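Separin (Saccharomyces cerevisiae, PDB 5U1T) cleaves the MCD1/SCC1 subunit of cohesin as a caspase-like cysteine protease, releasing sister chromatids at the onset of anaphase. Local coordinates at residues 1422-1433 with 1534-1545. Residues are numbered along the deposited sequence; the frame is centred on the assembly and turned at random.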
ATOM      1  N   LEU A1422       9.034   7.416  51.113  1.00 79.42           N
ATOM      2  CA  LEU A1422       8.355   6.696  52.183  1.00 82.55           C
ATOM      3  C   LEU A1422       9.277   6.571  53.380  1.00 83.70           C
ATOM      4  O   LEU A1422       9.684   5.470  53.756  1.00 82.96           O
ATOM      5  CB  LEU A1422       7.919   5.303  51.726  1.00 81.84           C
ATOM      6  CG  LEU A1422       6.722   5.147  50.792  1.00 77.49           C
ATOM      7  CD1 LEU A1422       6.563   3.687  50.422  1.00 71.32           C
ATOM      8  CD2 LEU A1422       5.466   5.686  51.445  1.00 76.51           C
ATOM      9  N   SER A1423       9.593   7.697  54.000  1.00 82.16           N
ATOM     10  CA  SER A1423      10.725   7.731  54.903  1.00 84.97           C
ATOM     11  C   SER A1423      10.415   7.149  56.278  1.00 86.08           C
ATOM     12  O   SER A1423      11.324   6.700  56.982  1.00 86.95           O
ATOM     13  CB  SER A1423      11.238   9.165  55.003  1.00 85.28           C
ATOM     14  OG  SER A1423      11.733   9.588  53.729  1.00 89.22           O
ATOM     15  N   ARG A1424       9.137   7.135  56.655  1.00 86.22           N
ATOM     16  CA  ARG A1424       8.713   6.546  57.935  1.00 82.96           C
ATOM     17  C   ARG A1424       8.720   5.028  57.825  1.00 78.33           C
ATOM     18  O   ARG A1424       9.019   4.311  58.783  1.00 78.04           O
ATOM     19  CB  ARG A1424       7.314   7.042  58.321  1.00 78.26           C
ATOM     20  CG  ARG A1424       6.903   6.905  59.797  1.00 81.63           C
ATOM     21  CD  ARG A1424       5.522   7.558  60.011  1.00 89.37           C
ATOM     22  NE  ARG A1424       5.319   8.675  59.073  1.00 93.95           N
ATOM     23  CZ  ARG A1424       4.386   8.719  58.117  1.00 91.88           C
ATOM     24  NH1 ARG A1424       4.297   9.777  57.309  1.00 85.52           N
ATOM     25  NH2 ARG A1424       3.539   7.716  57.973  1.00 88.49           N
ATOM     26  N   THR A1425       8.358   4.554  56.637  1.00 81.11           N
ATOM     27  CA  THR A1425       8.414   3.137  56.323  1.00 82.81           C
ATOM     28  C   THR A1425       9.861   2.689  56.418  1.00 81.67           C
ATOM     29  O   THR A1425      10.166   1.667  57.038  1.00 81.75           O
ATOM     30  CB  THR A1425       7.862   2.828  54.917  1.00 75.16           C
ATOM     31  OG1 THR A1425       6.554   3.389  54.782  1.00 77.29           O
ATOM     32  CG2 THR A1425       7.811   1.328  54.687  1.00 68.90           C
ATOM     33  N   GLU A1426      10.753   3.464  55.808  1.00 84.57           N
ATOM     34  CA  GLU A1426      12.166   3.149  55.901  1.00 84.96           C
ATOM     35  C   GLU A1426      12.580   3.058  57.359  1.00 81.62           C
ATOM     36  O   GLU A1426      13.246   2.108  57.737  1.00 77.32           O
ATOM     37  CB  GLU A1426      13.024   4.172  55.175  1.00 83.29           C
ATOM     38  CG  GLU A1426      14.488   3.749  55.109  1.00 87.34           C
ATOM     39  CD  GLU A1426      15.371   4.750  54.376  1.00 90.07           C
ATOM     40  OE1 GLU A1426      15.477   4.677  53.132  1.00 86.37           O
ATOM     41  OE2 GLU A1426      15.958   5.616  55.053  1.00 96.29           O
ATOM     42  N   SER A1427      12.148   4.020  58.173  1.00 79.35           N
ATOM     43  CA  SER A1427      12.475   4.023  59.606  1.00 79.58           C
ATOM     44  C   SER A1427      12.072   2.733  60.296  1.00 83.93           C
ATOM     45  O   SER A1427      12.837   2.189  61.096  1.00 86.19           O
ATOM     46  CB  SER A1427      11.799   5.194  60.328  1.00 80.09           C
ATOM     47  OG  SER A1427      12.074   6.432  59.700  1.00 82.41           O
ATOM     48  N   LYS A1428      10.870   2.251  59.991  1.00 80.78           N
ATOM     49  CA  LYS A1428      10.336   1.071  60.663  1.00 86.13           C
ATOM     50  C   LYS A1428      11.096  -0.202  60.327  1.00 84.11           C
ATOM     51  O   LYS A1428      11.359  -1.013  61.208  1.00 89.67           O
ATOM     52  CB  LYS A1428       8.856   0.868  60.325  1.00 88.98           C
ATOM     53  CG  LYS A1428       7.955   1.953  60.884  1.00 92.32           C
ATOM     54  CD  LYS A1428       6.507   1.733  60.513  1.00 96.59           C
ATOM     55  CE  LYS A1428       5.626   2.824  61.108  1.00 95.25           C
ATOM     56  NZ  LYS A1428       4.195   2.640  60.733  1.00 98.66           N
ATOM     57  N   PHE A1429      11.456  -0.380  59.064  1.00 84.98           N
ATOM     58  CA  PHE A1429      11.993  -1.665  58.631  1.00 85.78           C
ATOM     59  C   PHE A1429      13.508  -1.689  58.476  1.00 87.48           C
ATOM     60  O   PHE A1429      14.094  -2.766  58.333  1.00 86.01           O
ATOM     61  CB  PHE A1429      11.326  -2.079  57.322  1.00 86.58           C
ATOM     62  CG  PHE A1429       9.883  -2.428  57.485  1.00 91.24           C
ATOM     63  CD1 PHE A1429       9.510  -3.685  57.942  1.00 87.74           C
ATOM     64  CD2 PHE A1429       8.896  -1.494  57.218  1.00 88.78           C
ATOM     65  CE1 PHE A1429       8.175  -4.011  58.107  1.00 85.89           C
ATOM     66  CE2 PHE A1429       7.549  -1.816  57.383  1.00 91.60           C
ATOM     67  CZ  PHE A1429       7.190  -3.076  57.825  1.00 87.39           C
ATOM     68  N   LYS A1430      14.124  -0.507  58.517  1.00 87.52           N
ATOM     69  CA  LYS A1430      15.578  -0.355  58.435  1.00 89.62           C
ATOM     70  C   LYS A1430      16.251  -1.389  59.323  1.00 90.64           C
ATOM     71  O   LYS A1430      17.141  -2.116  58.883  1.00 89.96           O
ATOM     72  CB  LYS A1430      15.991   1.068  58.844  1.00 86.34           C
ATOM     73  CG  LYS A1430      17.427   1.447  58.524  1.00 92.40           C
ATOM     74  CD  LYS A1430      17.697   2.953  58.709  1.00 93.13           C
ATOM     75  CE  LYS A1430      16.841   3.806  57.764  1.00 95.91           C
ATOM     76  NZ  LYS A1430      17.497   5.106  57.400  1.00 94.75           N
ATOM     77  N   GLY A1431      15.768  -1.472  60.560  1.00 89.62           N
ATOM     78  CA  GLY A1431      16.287  -2.380  61.567  1.00 90.77           C
ATOM     79  C   GLY A1431      16.392  -3.844  61.181  1.00 95.19           C
ATOM     80  O   GLY A1431      17.501  -4.356  61.029  1.00 94.87           O
ATOM     81  N   MET A1432      15.249  -4.517  61.030  1.00 95.72           N
ATOM     82  CA  MET A1432      15.229  -5.957  60.754  1.00 98.33           C
ATOM     83  C   MET A1432      15.900  -6.347  59.427  1.00 95.39           C
ATOM     84  O   MET A1432      16.587  -7.370  59.353  1.00 93.71           O
ATOM     85  CB  MET A1432      13.787  -6.480  60.771  1.00100.38           C
ATOM     86  CG  MET A1432      13.617  -7.868  60.171  1.00101.65           C
ATOM     87  SD  MET A1432      11.888  -8.328  59.959  1.00107.55           S
ATOM     88  CE  MET A1432      11.469  -8.784  61.642  1.00112.96           C
ATOM     89  N   PHE A1433      15.711  -5.537  58.387  1.00 96.18           N
ATOM     90  CA  PHE A1433      16.246  -5.882  57.070  1.00102.55           C
ATOM     91  C   PHE A1433      17.774  -5.878  57.070  1.00 99.34           C
ATOM     92  O   PHE A1433      18.403  -6.828  56.599  1.00 99.05           O
ATOM     93  CB  PHE A1433      15.714  -4.930  55.989  1.00 96.91           C
ATOM     94  CG  PHE A1433      14.308  -5.239  55.544  1.00 95.06           C
ATOM     95  CD1 PHE A1433      13.558  -6.229  56.178  1.00 98.00           C
ATOM     96  CD2 PHE A1433      13.734  -4.549  54.485  1.00 93.81           C
ATOM     97  CE1 PHE A1433      12.255  -6.520  55.763  1.00 94.03           C
ATOM     98  CE2 PHE A1433      12.433  -4.837  54.070  1.00 90.32           C
ATOM     99  CZ  PHE A1433      11.697  -5.822  54.709  1.00 86.24           C
ATOM    100  N   ASP A1534       0.553   4.591  54.336  1.00 76.39           N
ATOM    101  CA  ASP A1534       1.776   3.952  54.839  1.00 78.65           C
ATOM    102  C   ASP A1534       1.731   3.445  56.283  1.00 74.22           C
ATOM    103  O   ASP A1534       2.167   2.321  56.535  1.00 71.72           O
ATOM    104  CB  ASP A1534       2.995   4.889  54.624  1.00 79.08           C
ATOM    105  CG  ASP A1534       3.178   5.928  55.725  1.00 79.26           C
ATOM    106  OD1 ASP A1534       2.434   6.929  55.761  1.00 77.92           O
ATOM    107  OD2 ASP A1534       4.119   5.775  56.537  1.00 77.70           O
ATOM    108  N   LYS A1535       1.202   4.218  57.228  1.00 74.82           N
ATOM    109  CA  LYS A1535       1.192   3.741  58.623  1.00 81.24           C
ATOM    110  C   LYS A1535       0.420   2.434  58.790  1.00 78.79           C
ATOM    111  O   LYS A1535       0.899   1.507  59.445  1.00 77.52           O
ATOM    112  CB  LYS A1535       0.607   4.792  59.576  1.00 82.11           C
ATOM    113  CG  LYS A1535       1.458   6.027  59.725  1.00 82.96           C
ATOM    114  CD  LYS A1535       0.835   7.033  60.660  1.00 87.92           C
ATOM    115  CE  LYS A1535       1.929   7.902  61.245  1.00 89.15           C
ATOM    116  NZ  LYS A1535       2.906   7.036  61.970  1.00 91.28           N
ATOM    117  N   ASP A1536      -0.767   2.363  58.194  1.00 76.47           N
ATOM    118  CA  ASP A1536      -1.635   1.194  58.328  1.00 74.93           C
ATOM    119  C   ASP A1536      -1.075  -0.051  57.651  1.00 70.41           C
ATOM    120  O   ASP A1536      -1.144  -1.154  58.197  1.00 65.71           O
ATOM    121  CB  ASP A1536      -3.013   1.509  57.759  1.00 75.54           C
ATOM    122  CG  ASP A1536      -4.061   1.599  58.815  1.00 77.09           C
ATOM    123  OD1 ASP A1536      -3.707   1.587  60.020  1.00 76.55           O
ATOM    124  OD2 ASP A1536      -5.248   1.675  58.436  1.00 81.02           O
ATOM    125  N   ILE A1537      -0.532   0.126  56.451  1.00 69.91           N
ATOM    126  CA  ILE A1537      -0.071  -1.012  55.671  1.00 73.98           C
ATOM    127  C   ILE A1537       1.187  -1.583  56.313  1.00 72.92           C
ATOM    128  O   ILE A1537       1.392  -2.801  56.322  1.00 71.30           O
ATOM    129  CB  ILE A1537       0.192  -0.631  54.185  1.00 74.46           C
ATOM    130  CG1 ILE A1537       0.490  -1.880  53.347  1.00 71.87           C
ATOM    131  CG2 ILE A1537       1.318   0.397  54.058  1.00 68.62           C
ATOM    132  CD1 ILE A1537      -0.617  -2.895  53.347  1.00 69.32           C
ATOM    133  N   ASP A1538       2.010  -0.697  56.875  1.00 77.23           N
ATOM    134  CA  ASP A1538       3.228  -1.106  57.553  1.00 78.95           C
ATOM    135  C   ASP A1538       2.920  -1.796  58.871  1.00 75.36           C
ATOM    136  O   ASP A1538       3.668  -2.682  59.277  1.00 72.16           O
ATOM    137  CB  ASP A1538       4.141   0.088  57.779  1.00 78.39           C
ATOM    138  CG  ASP A1538       4.772   0.574  56.499  1.00 85.03           C
ATOM    139  OD1 ASP A1538       4.702  -0.161  55.483  1.00 76.95           O
ATOM    140  OD2 ASP A1538       5.340   1.692  56.508  1.00 89.50           O
ATOM    141  N   LYS A1539       1.831  -1.390  59.535  1.00 78.09           N
ATOM    142  CA  LYS A1539       1.291  -2.152  60.662  1.00 73.20           C
ATOM    143  C   LYS A1539       1.043  -3.586  60.180  1.00 72.29           C
ATOM    144  O   LYS A1539       1.510  -4.541  60.794  1.00 76.49           O
ATOM    145  CB  LYS A1539      -0.012  -1.541  61.209  1.00 72.84           C
ATOM    146  CG  LYS A1539       0.133  -0.415  62.236  1.00 77.45           C
ATOM    147  CD  LYS A1539      -1.155  -0.284  63.077  1.00 81.10           C
ATOM    148  CE  LYS A1539      -0.998   0.634  64.304  1.00 88.43           C
ATOM    149  NZ  LYS A1539      -0.773   2.071  63.931  1.00 81.15           N
ATOM    150  N   PHE A1540       0.340  -3.717  59.058  1.00 65.70           N
ATOM    151  CA  PHE A1540       0.006  -5.022  58.501  1.00 67.60           C
ATOM    152  C   PHE A1540       1.254  -5.821  58.133  1.00 66.15           C
ATOM    153  O   PHE A1540       1.358  -7.000  58.452  1.00 66.06           O
ATOM    154  CB  PHE A1540      -0.916  -4.858  57.274  1.00 71.61           C
ATOM    155  CG  PHE A1540      -1.108  -6.122  56.476  1.00 62.70           C
ATOM    156  CD1 PHE A1540      -2.026  -7.075  56.874  1.00 65.23           C
ATOM    157  CD2 PHE A1540      -0.363  -6.357  55.333  1.00 62.95           C
ATOM    158  CE1 PHE A1540      -2.194  -8.242  56.149  1.00 65.33           C
ATOM    159  CE2 PHE A1540      -0.524  -7.516  54.605  1.00 61.69           C
ATOM    160  CZ  PHE A1540      -1.437  -8.457  55.008  1.00 62.32           C
ATOM    161  N   SER A1541       2.193  -5.185  57.452  1.00 76.38           N
ATOM    162  CA  SER A1541       3.429  -5.858  57.061  1.00 79.78           C
ATOM    163  C   SER A1541       4.204  -6.385  58.264  1.00 79.45           C
ATOM    164  O   SER A1541       4.630  -7.543  58.274  1.00 77.44           O
ATOM    165  CB  SER A1541       4.319  -4.916  56.256  1.00 79.52           C
ATOM    166  OG  SER A1541       3.649  -4.489  55.091  1.00 74.61           O
ATOM    167  N   GLU A1542       4.388  -5.522  59.261  1.00 73.71           N
ATOM    168  CA  GLU A1542       5.067  -5.877  60.504  1.00 78.98           C
ATOM    169  C   GLU A1542       4.422  -7.128  61.087  1.00 81.49           C
ATOM    170  O   GLU A1542       5.102  -8.092  61.435  1.00 82.19           O
ATOM    171  CB  GLU A1542       5.002  -4.708  61.499  1.00 78.35           C
ATOM    172  CG  GLU A1542       5.928  -4.792  62.714  1.00 82.69           C
ATOM    173  CD  GLU A1542       5.395  -3.978  63.895  1.00 89.79           C
ATOM    174  OE1 GLU A1542       4.457  -3.175  63.681  1.00 84.66           O
ATOM    175  OE2 GLU A1542       5.892  -4.155  65.037  1.00 94.68           O
ATOM    176  N   GLU A1543       3.096  -7.118  61.144  1.00 76.01           N
ATOM    177  CA  GLU A1543       2.346  -8.233  61.691  1.00 74.70           C
ATOM    178  C   GLU A1543       2.472  -9.497  60.841  1.00 75.59           C
ATOM    179  O   GLU A1543       2.547 -10.610  61.367  1.00 74.92           O
ATOM    180  CB  GLU A1543       0.880  -7.838  61.841  1.00 75.59           C
ATOM    181  CG  GLU A1543       0.021  -8.898  62.494  1.00 82.99           C
ATOM    182  CD  GLU A1543       0.389  -9.167  63.948  1.00 86.04           C
ATOM    183  OE1 GLU A1543       1.169  -8.383  64.538  1.00 85.09           O
ATOM    184  OE2 GLU A1543      -0.126 -10.167  64.508  1.00 93.09           O
ATOM    185  N   LEU A1544       2.501  -9.309  59.529  1.00 73.36           N
ATOM    186  CA  LEU A1544       2.596 -10.407  58.579  1.00 74.30           C
ATOM    187  C   LEU A1544       3.898 -11.183  58.762  1.00 78.05           C
ATOM    188  O   LEU A1544       3.898 -12.415  58.852  1.00 74.67           O
ATOM    189  CB  LEU A1544       2.484  -9.857  57.153  1.00 71.96           C
ATOM    190  CG  LEU A1544       2.199 -10.772  55.962  1.00 66.82           C
ATOM    191  CD1 LEU A1544       3.475 -11.261  55.332  1.00 68.95           C
ATOM    192  CD2 LEU A1544       1.326 -11.936  56.373  1.00 69.36           C
ATOM    193  N   PHE A1545       5.001 -10.439  58.826  1.00 82.50           N
ATOM    194  CA  PHE A1545       6.332 -11.002  59.051  1.00 84.57           C
ATOM    195  C   PHE A1545       6.431 -11.750  60.381  1.00 88.84           C
ATOM    196  O   PHE A1545       6.977 -12.857  60.449  1.00 87.76           O
ATOM    197  CB  PHE A1545       7.394  -9.898  59.029  1.00 85.85           C
ATOM    198  CG  PHE A1545       7.482  -9.142  57.729  1.00 85.64           C
ATOM    199  CD1 PHE A1545       7.147  -9.736  56.528  1.00 84.64           C
ATOM    200  CD2 PHE A1545       7.921  -7.829  57.714  1.00 85.94           C
ATOM    201  CE1 PHE A1545       7.241  -9.032  55.342  1.00 82.06           C
ATOM    202  CE2 PHE A1545       8.014  -7.124  56.529  1.00 80.06           C
ATOM    203  CZ  PHE A1545       7.673  -7.727  55.348  1.00 79.86           C
TER
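Thr1425 and Asp1538 make the clearest polar link between helices 1423-1433 and 1534-1545, which run nearly parallel, with axes 10.1 Å apart and crossing at -21°. Thr1425 OG1 donates to Asp1538 OD2 at 2.7 Å, using the syn lone pair of the carboxylate. With its CG2 anti to the backbone N, Thr1425 also lays this methyl against the same carboxylate, so the group is met by both branches of the threonine.

The charged contacts gather near the N-terminal ends. Arg1424, its chain bent at chi3, brings NH2 to the Asp1534 carboxylate in a salt bridge whose detail is doubtful, because NH2 is modelled too close to it. Lys1428 reaches across, extended beyond CG, yet its NZ stops 4.5 Å from Asp1538 OD2, too far for a salt bridge but close enough that its charge probably helps to balance the buried acid.

Further along both helices, aromatic side chains take over much of the packing. Phe1429 is a knob in a hole formed by Asp1538, Ser1541, Glu1542 and Phe1545, and the Asp1538 carboxylate lies at its ring edge. Its CE1 approaches Phe1545 CE2 to 3.5 Å, the ring planes being 80° apart.

Both helices belong to the caspase-like protease domain; the side chain of Leu1422 lies about 7 Å from that of Cys1497, the probable catalytic cysteine. They pack beside the central sheet: Phe1429 and Phe1433 rest on strands 1412-1416 and 1465-1469, while helix 1564-1571 packs against Phe1540 and Leu1544 of 1534-1545.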